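Local atomic coordinates of ankyrin repeat and SAM domain-containing protein 4B (Mus musculus, PDB entry 5F3X), a protein that probably serves as a scaffold, using ankyrin repeats, a sterile alpha motif (SAM) domain and a C-terminal PDZ-binding tail to bring partner proteins together. Residues B[44-49]-B[57-62]; B[13-18]-B[36-41]. All coordinates share one frame; numbering follows the deposited sequence.

Contact 1 of 2, residues B[44-49]-B[57-62]; sequences EDLQNI and KKVLSA
Leu-46 and Leu-60 both turn CG to the side of the backbone N, opposite the carbonyl carbon (chi1 -62° and -65°), and their branches then meet tip to tip between helix 43-48 and helix 53-71. The working atom on the first helix is Leu-46 CD1. Leu-46 CD1 sits 4.0 Å from Leu-60 CG, and the two methyls Leu-60 CD1 and Leu-60 CD2 lie hardly farther off, each 4.2 Å from that same Leu-46 CD1, so the methyl faces the whole fork rather than one prong. Val-59, one residue earlier on the long helix, supplies a second surface: Val-59 CG1 is 4.2 Å from Leu-46 CD1. The backbones stay well apart, with the CA atoms of Leu-46 and Val-59 at 9.3 Å, and side chains alone bridge the gap. About 100 Å² is buried in all. Around this apolar point, Leu-46 also rests on Arg-56, while Val-59 packs on Leu-21 and Met-51 from loops. Such leucine and valine packing, with a short helix laid against the long C-terminal helix, belongs to the five-helix bundle of the SAM fold.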
ATOM      1  N   GLU B  44       4.893  24.987  24.419  1.00 47.73           N
ATOM      2  CA  GLU B  44       4.381  25.364  25.734  1.00 51.12           C
ATOM      3  C   GLU B  44       3.150  24.543  26.122  1.00 45.22           C
ATOM      4  O   GLU B  44       2.974  24.229  27.304  1.00 48.09           O
ATOM      5  CB  GLU B  44       4.073  26.861  25.823  1.00 54.53           C
ATOM      6  CG  GLU B  44       3.582  27.252  27.240  1.00 59.53           C
ATOM      7  CD  GLU B  44       3.151  28.722  27.361  1.00 69.59           C
ATOM      8  OE1 GLU B  44       2.894  29.361  26.309  1.00 73.76           O
ATOM      9  OE2 GLU B  44       3.047  29.232  28.506  1.00 71.52           O
ATOM     10  N   ASP B  45       2.318  24.153  25.155  1.00 82.91           N
ATOM     11  CA  ASP B  45       1.231  23.225  25.454  1.00 71.71           C
ATOM     12  C   ASP B  45       1.764  21.947  26.102  1.00 67.02           C
ATOM     13  O   ASP B  45       1.212  21.463  27.099  1.00 68.55           O
ATOM     14  CB  ASP B  45       0.463  22.898  24.174  1.00 70.28           C
ATOM     15  CG  ASP B  45      -0.460  24.020  23.742  1.00 74.32           C
ATOM     16  OD1 ASP B  45      -1.240  24.515  24.585  1.00 76.10           O
ATOM     17  OD2 ASP B  45      -0.391  24.420  22.559  1.00 75.35           O
ATOM     18  N   LEU B  46       2.859  21.399  25.556  1.00 59.10           N
ATOM     19  CA  LEU B  46       3.377  20.138  26.071  1.00 57.48           C
ATOM     20  C   LEU B  46       4.121  20.317  27.386  1.00 62.14           C
ATOM     21  O   LEU B  46       4.224  19.363  28.171  1.00 64.05           O
ATOM     22  CB  LEU B  46       4.281  19.471  25.033  1.00 53.43           C
ATOM     23  CG  LEU B  46       3.582  19.100  23.720  1.00 52.94           C
ATOM     24  CD1 LEU B  46       4.577  18.670  22.668  1.00 42.22           C
ATOM     25  CD2 LEU B  46       2.479  18.054  23.956  1.00 43.84           C
ATOM     26  N   GLN B  47       4.677  21.511  27.631  1.00 67.06           N
ATOM     27  CA  GLN B  47       5.185  21.830  28.961  1.00 68.07           C
ATOM     28  C   GLN B  47       4.063  21.876  29.984  1.00 71.15           C
ATOM     29  O   GLN B  47       4.286  21.581  31.161  1.00 73.59           O
ATOM     30  CB  GLN B  47       5.894  23.176  28.961  1.00 70.34           C
ATOM     31  CG  GLN B  47       7.379  23.153  28.739  1.00 72.18           C
ATOM     32  CD  GLN B  47       7.974  24.551  28.843  1.00 75.23           C
ATOM     33  OE1 GLN B  47       8.496  24.930  29.887  1.00 78.27           O
ATOM     34  NE2 GLN B  47       7.883  25.324  27.766  1.00 74.63           N
ATOM     35  N   ASN B  48       2.858  22.263  29.566  1.00 74.80           N
ATOM     36  CA  ASN B  48       1.771  22.372  30.529  1.00 78.84           C
ATOM     37  C   ASN B  48       1.363  21.007  31.075  1.00 80.25           C
ATOM     38  O   ASN B  48       0.966  20.904  32.241  1.00 84.38           O
ATOM     39  CB  ASN B  48       0.590  23.113  29.903  1.00 82.78           C
ATOM     40  CG  ASN B  48       0.812  24.624  29.865  1.00 88.21           C
ATOM     41  OD1 ASN B  48       1.592  25.166  30.653  1.00 90.46           O
ATOM     42  ND2 ASN B  48       0.122  25.309  28.958  1.00 90.78           N
ATOM     43  N   ILE B  49       1.493  19.950  30.279  1.00 72.47           N
ATOM     44  CA  ILE B  49       1.175  18.607  30.751  1.00 68.85           C
ATOM     45  C   ILE B  49       2.428  17.920  31.267  1.00 66.55           C
ATOM     46  O   ILE B  49       2.462  16.691  31.374  1.00 69.46           O
ATOM     47  CB  ILE B  49       0.447  17.766  29.687  1.00 65.38           C
ATOM     48  CG1 ILE B  49       1.249  17.683  28.387  1.00 61.62           C
ATOM     49  CG2 ILE B  49      -0.964  18.336  29.470  1.00 64.76           C
ATOM     50  CD1 ILE B  49       0.697  16.694  27.390  1.00 59.32           C
ATOM     51  N   LYS B  57      11.015  17.743  22.275  1.00 51.17           N
ATOM     52  CA  LYS B  57      11.703  17.929  21.000  1.00 50.65           C
ATOM     53  C   LYS B  57      11.416  16.776  20.041  1.00 54.05           C
ATOM     54  O   LYS B  57      11.159  17.002  18.856  1.00 56.80           O
ATOM     55  CB  LYS B  57      13.199  18.083  21.236  1.00 53.24           C
ATOM     56  CG  LYS B  57      13.599  19.266  22.138  1.00 58.46           C
ATOM     57  CD  LYS B  57      13.223  20.637  21.557  1.00 59.18           C
ATOM     58  CE  LYS B  57      11.895  21.203  22.128  1.00 53.66           C
ATOM     59  NZ  LYS B  57      11.254  22.151  21.185  1.00 54.41           N
ATOM     60  N   LYS B  58      11.429  15.534  20.535  1.00 52.60           N
ATOM     61  CA  LYS B  58      11.162  14.397  19.659  1.00 49.91           C
ATOM     62  C   LYS B  58       9.739  14.440  19.127  1.00 48.76           C
ATOM     63  O   LYS B  58       9.514  14.258  17.927  1.00 51.18           O
ATOM     64  CB  LYS B  58      11.432  13.079  20.393  1.00 53.31           C
ATOM     65  CG  LYS B  58      12.921  12.709  20.461  1.00 56.01           C
ATOM     66  CD  LYS B  58      13.250  11.797  21.637  1.00 54.44           C
ATOM     67  CE  LYS B  58      14.749  11.526  21.673  1.00 56.48           C
ATOM     68  NZ  LYS B  58      15.096  10.427  22.632  1.00 59.26           N
ATOM     69  N   VAL B  59       8.764  14.693  20.006  1.00 48.13           N
ATOM     70  CA  VAL B  59       7.373  14.841  19.562  1.00 46.96           C
ATOM     71  C   VAL B  59       7.253  15.946  18.516  1.00 46.08           C
ATOM     72  O   VAL B  59       6.649  15.752  17.459  1.00 46.08           O
ATOM     73  CB  VAL B  59       6.435  15.115  20.752  1.00 47.23           C
ATOM     74  CG1 VAL B  59       5.055  15.234  20.270  1.00 50.36           C
ATOM     75  CG2 VAL B  59       6.454  13.990  21.731  1.00 48.94           C
ATOM     76  N   LEU B  60       7.812  17.131  18.792  1.00 48.16           N
ATOM     77  CA  LEU B  60       7.545  18.230  17.870  1.00 50.79           C
ATOM     78  C   LEU B  60       8.294  18.042  16.567  1.00 51.40           C
ATOM     79  O   LEU B  60       7.790  18.417  15.503  1.00 52.63           O
ATOM     80  CB  LEU B  60       7.860  19.588  18.503  1.00 46.73           C
ATOM     81  CG  LEU B  60       6.973  19.960  19.709  1.00 47.53           C
ATOM     82  CD1 LEU B  60       7.744  20.668  20.835  1.00 49.81           C
ATOM     83  CD2 LEU B  60       5.775  20.768  19.275  1.00 46.13           C
ATOM     84  N   SER B  61       9.466  17.421  16.622  1.00 53.33           N
ATOM     85  CA  SER B  61      10.156  17.055  15.396  1.00 55.25           C
ATOM     86  C   SER B  61       9.271  16.168  14.537  1.00 58.97           C
ATOM     87  O   SER B  61       9.091  16.424  13.342  1.00 63.96           O
ATOM     88  CB  SER B  61      11.466  16.353  15.739  1.00 57.75           C
ATOM     89  OG  SER B  61      12.050  15.736  14.609  1.00 60.71           O
ATOM     90  N   ALA B  62       8.679  15.138  15.150  1.00 54.10           N
ATOM     91  CA  ALA B  62       7.840  14.196  14.416  1.00 50.66           C
ATOM     92  C   ALA B  62       6.591  14.870  13.875  1.00 55.17           C
ATOM     93  O   ALA B  62       6.154  14.577  12.755  1.00 60.94           O
ATOM     94  CB  ALA B  62       7.458  13.024  15.318  1.00 44.62           C
TER

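Contact 2 of 2, residues B[13-18]-B[36-41]; sequences EVFLQS and EALLLC
Leu-38 is the residue of 36-41 that meets Phe-15 and Leu-16, and the chain reaches it through Ala-37, whose backbone N is hydrogen-bonded to Asp-34 OD1. At Leu-38 itself the side chain heads for helix 11-18, and CG lies opposite the backbone N (chi1 -177°). Phe-15 has the same first torsion, and the two side chains cross obliquely. One methyl, Leu-38 CD2, makes the contact: it is 3.9 Å from Phe-15 CE2 and 4.1 Å from Phe-15 CD2, coming to the CD2-CE2 side of the ring at a slant. Leu-38 CD2 also lies 4.5 Å from Leu-16 CD2, a looser approach. Leu-38 is buried further by Ile-33, by Phe-28 of helix 25-30 and by Ile-63 of helix 53-71. Next comes Leu-39, which packs on Ile-63 and Lys-67 of helix 53-71. Beyond it the backbone bonds join residues three apart: Leu-40 N bonds to Ala-37 O, and Cys-41 N to Leu-38 O, each at 2.9 Å. On helix 11-18, Val-14, Phe-15, Gln-17 and Ser-18 also pack against the neighbouring protein chain. The inner side, where one leucine methyl meets phenylalanine and leucine from the N-terminal helix, is part of the hydrophobic core of a SAM-domain helical bundle.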
ATOM      1  N   GLU B  13      -1.952   6.336  18.414  1.00 58.43           N
ATOM      2  CA  GLU B  13      -1.149   5.268  19.000  1.00 57.83           C
ATOM      3  C   GLU B  13      -0.039   4.834  18.057  1.00 55.56           C
ATOM      4  O   GLU B  13       1.135   4.772  18.455  1.00 56.97           O
ATOM      5  CB  GLU B  13      -2.017   4.076  19.383  1.00 61.37           C
ATOM      6  CG  GLU B  13      -1.175   2.905  19.925  1.00 60.82           C
ATOM      7  CD  GLU B  13      -1.993   1.838  20.638  1.00 62.02           C
ATOM      8  OE1 GLU B  13      -3.254   1.873  20.577  1.00 63.77           O
ATOM      9  OE2 GLU B  13      -1.358   0.971  21.274  1.00 60.91           O
ATOM     10  N   VAL B  14      -0.390   4.508  16.805  1.00 51.01           N
ATOM     11  CA  VAL B  14       0.631   4.104  15.837  1.00 46.04           C
ATOM     12  C   VAL B  14       1.690   5.182  15.735  1.00 48.09           C
ATOM     13  O   VAL B  14       2.897   4.893  15.716  1.00 48.75           O
ATOM     14  CB  VAL B  14       0.014   3.819  14.450  1.00 40.50           C
ATOM     15  CG1 VAL B  14       1.097   3.309  13.503  1.00 39.72           C
ATOM     16  CG2 VAL B  14      -1.119   2.837  14.534  1.00 40.21           C
ATOM     17  N   PHE B  15       1.247   6.446  15.668  1.00 45.69           N
ATOM     18  CA  PHE B  15       2.162   7.575  15.619  1.00 42.49           C
ATOM     19  C   PHE B  15       3.188   7.511  16.751  1.00 41.60           C
ATOM     20  O   PHE B  15       4.389   7.369  16.497  1.00 42.25           O
ATOM     21  CB  PHE B  15       1.366   8.878  15.654  1.00 45.95           C
ATOM     22  CG  PHE B  15       2.223  10.101  15.538  1.00 49.57           C
ATOM     23  CD1 PHE B  15       2.823  10.428  14.327  1.00 49.89           C
ATOM     24  CD2 PHE B  15       2.459  10.906  16.639  1.00 48.74           C
ATOM     25  CE1 PHE B  15       3.625  11.537  14.223  1.00 50.45           C
ATOM     26  CE2 PHE B  15       3.262  12.020  16.535  1.00 48.07           C
ATOM     27  CZ  PHE B  15       3.848  12.334  15.331  1.00 49.93           C
ATOM     28  N   LEU B  16       2.730   7.592  18.012  1.00 40.73           N
ATOM     29  CA  LEU B  16       3.665   7.509  19.141  1.00 42.75           C
ATOM     30  C   LEU B  16       4.511   6.244  19.077  1.00 43.86           C
ATOM     31  O   LEU B  16       5.719   6.282  19.333  1.00 43.27           O
ATOM     32  CB  LEU B  16       2.916   7.576  20.468  1.00 45.21           C
ATOM     33  CG  LEU B  16       2.062   8.834  20.669  1.00 47.97           C
ATOM     34  CD1 LEU B  16       1.240   8.714  21.951  1.00 50.26           C
ATOM     35  CD2 LEU B  16       2.931  10.114  20.671  1.00 46.48           C
ATOM     36  N   GLN B  17       3.897   5.118  18.715  1.00 46.79           N
ATOM     37  CA  GLN B  17       4.626   3.857  18.620  1.00 48.78           C
ATOM     38  C   GLN B  17       5.823   3.977  17.681  1.00 51.07           C
ATOM     39  O   GLN B  17       6.956   3.617  18.034  1.00 50.15           O
ATOM     40  CB  GLN B  17       3.662   2.768  18.155  1.00 50.50           C
ATOM     41  CG  GLN B  17       4.221   1.373  18.180  1.00 53.62           C
ATOM     42  CD  GLN B  17       4.662   0.933  19.560  1.00 55.70           C
ATOM     43  OE1 GLN B  17       3.958   1.146  20.577  1.00 56.00           O
ATOM     44  NE2 GLN B  17       5.851   0.325  19.612  1.00 53.88           N
ATOM     45  N   SER B  18       5.592   4.508  16.481  1.00 54.92           N
ATOM     46  CA  SER B  18       6.669   4.724  15.519  1.00 56.00           C
ATOM     47  C   SER B  18       7.826   5.556  16.078  1.00 56.20           C
ATOM     48  O   SER B  18       8.962   5.430  15.604  1.00 55.44           O
ATOM     49  CB  SER B  18       6.098   5.418  14.286  1.00 54.30           C
ATOM     50  OG  SER B  18       5.637   6.728  14.617  1.00 51.73           O
ATOM     51  N   GLU B  36      -5.293  14.577  16.064  1.00 51.25           N
ATOM     52  CA  GLU B  36      -5.754  15.884  15.622  1.00 51.55           C
ATOM     53  C   GLU B  36      -5.289  16.970  16.577  1.00 52.49           C
ATOM     54  O   GLU B  36      -4.684  17.959  16.162  1.00 54.68           O
ATOM     55  CB  GLU B  36      -7.276  15.884  15.518  1.00 53.88           C
ATOM     56  CG  GLU B  36      -7.915  17.254  15.491  1.00 59.99           C
ATOM     57  CD  GLU B  36      -9.314  17.250  14.877  1.00 71.24           C
ATOM     58  OE1 GLU B  36     -10.003  18.303  14.932  1.00 73.21           O
ATOM     59  OE2 GLU B  36      -9.729  16.192  14.331  1.00 78.55           O
ATOM     60  N   ALA B  37      -5.577  16.795  17.870  1.00 50.17           N
ATOM     61  CA  ALA B  37      -5.232  17.797  18.857  1.00 48.81           C
ATOM     62  C   ALA B  37      -3.727  17.885  19.052  1.00 52.20           C
ATOM     63  O   ALA B  37      -3.196  18.980  19.298  1.00 52.07           O
ATOM     64  CB  ALA B  37      -5.923  17.489  20.183  1.00 48.55           C
ATOM     65  N   LEU B  38      -3.029  16.751  18.938  1.00 53.21           N
ATOM     66  CA  LEU B  38      -1.586  16.746  19.141  1.00 53.42           C
ATOM     67  C   LEU B  38      -0.894  17.718  18.190  1.00 56.98           C
ATOM     68  O   LEU B  38      -0.027  18.499  18.611  1.00 58.59           O
ATOM     69  CB  LEU B  38      -1.042  15.330  18.971  1.00 49.99           C
ATOM     70  CG  LEU B  38       0.453  15.219  19.240  1.00 41.75           C
ATOM     71  CD1 LEU B  38       0.747  15.808  20.630  1.00 39.27           C
ATOM     72  CD2 LEU B  38       0.942  13.768  19.086  1.00 39.98           C
ATOM     73  N   LEU B  39      -1.289  17.713  16.907  1.00 55.33           N
ATOM     74  CA  LEU B  39      -0.658  18.604  15.937  1.00 57.48           C
ATOM     75  C   LEU B  39      -0.977  20.073  16.200  1.00 55.63           C
ATOM     76  O   LEU B  39      -0.271  20.942  15.687  1.00 57.39           O
ATOM     77  CB  LEU B  39      -1.061  18.232  14.503  1.00 61.23           C
ATOM     78  CG  LEU B  39      -0.922  16.760  14.062  1.00 63.55           C
ATOM     79  CD1 LEU B  39      -1.012  16.619  12.561  1.00 61.47           C
ATOM     80  CD2 LEU B  39       0.353  16.126  14.575  1.00 64.13           C
ATOM     81  N   LEU B  40      -2.008  20.369  16.994  1.00 53.76           N
ATOM     82  CA  LEU B  40      -2.324  21.728  17.440  1.00 51.12           C
ATOM     83  C   LEU B  40      -1.514  22.170  18.665  1.00 50.22           C
ATOM     84  O   LEU B  40      -1.772  23.254  19.213  1.00 43.58           O
ATOM     85  CB  LEU B  40      -3.816  21.835  17.782  1.00 47.73           C
ATOM     86  CG  LEU B  40      -4.900  21.706  16.714  1.00 45.24           C
ATOM     87  CD1 LEU B  40      -6.279  22.006  17.337  1.00 45.78           C
ATOM     88  CD2 LEU B  40      -4.627  22.637  15.558  1.00 40.86           C
ATOM     89  N   CYS B  41      -0.593  21.334  19.145  1.00 53.17           N
ATOM     90  CA  CYS B  41       0.135  21.588  20.381  1.00 52.17           C
ATOM     91  C   CYS B  41       1.467  22.284  20.127  1.00 50.93           C
ATOM     92  O   CYS B  41       2.194  21.973  19.167  1.00 47.99           O
ATOM     93  CB  CYS B  41       0.373  20.288  21.149  1.00 49.53           C
ATOM     94  SG  CYS B  41      -1.098  19.726  22.007  1.00 51.57           S
TER

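Both contacts are buried and wholly apolar, but contact 2 lies nearer the middle of the chain, about 3 Å from its centre against about 9 Å for contact 1; their own centres are about 11 Å apart. Contact 2 brings an aromatic ring to a leucine, whereas contact 1 uses aliphatic branches alone. They hold different helix pairs, yet helix 35-39 is followed in the chain by helix 43-48, and helix 53-71 joins them directly: Ala-62 CB lies 3.7 Å from Phe-15 CZ. Leu-60 and Leu-46 reach Cys-41 as well. The assembly's other protein chain packs on contact 2 through helix 11-18 and does not touch contact 1.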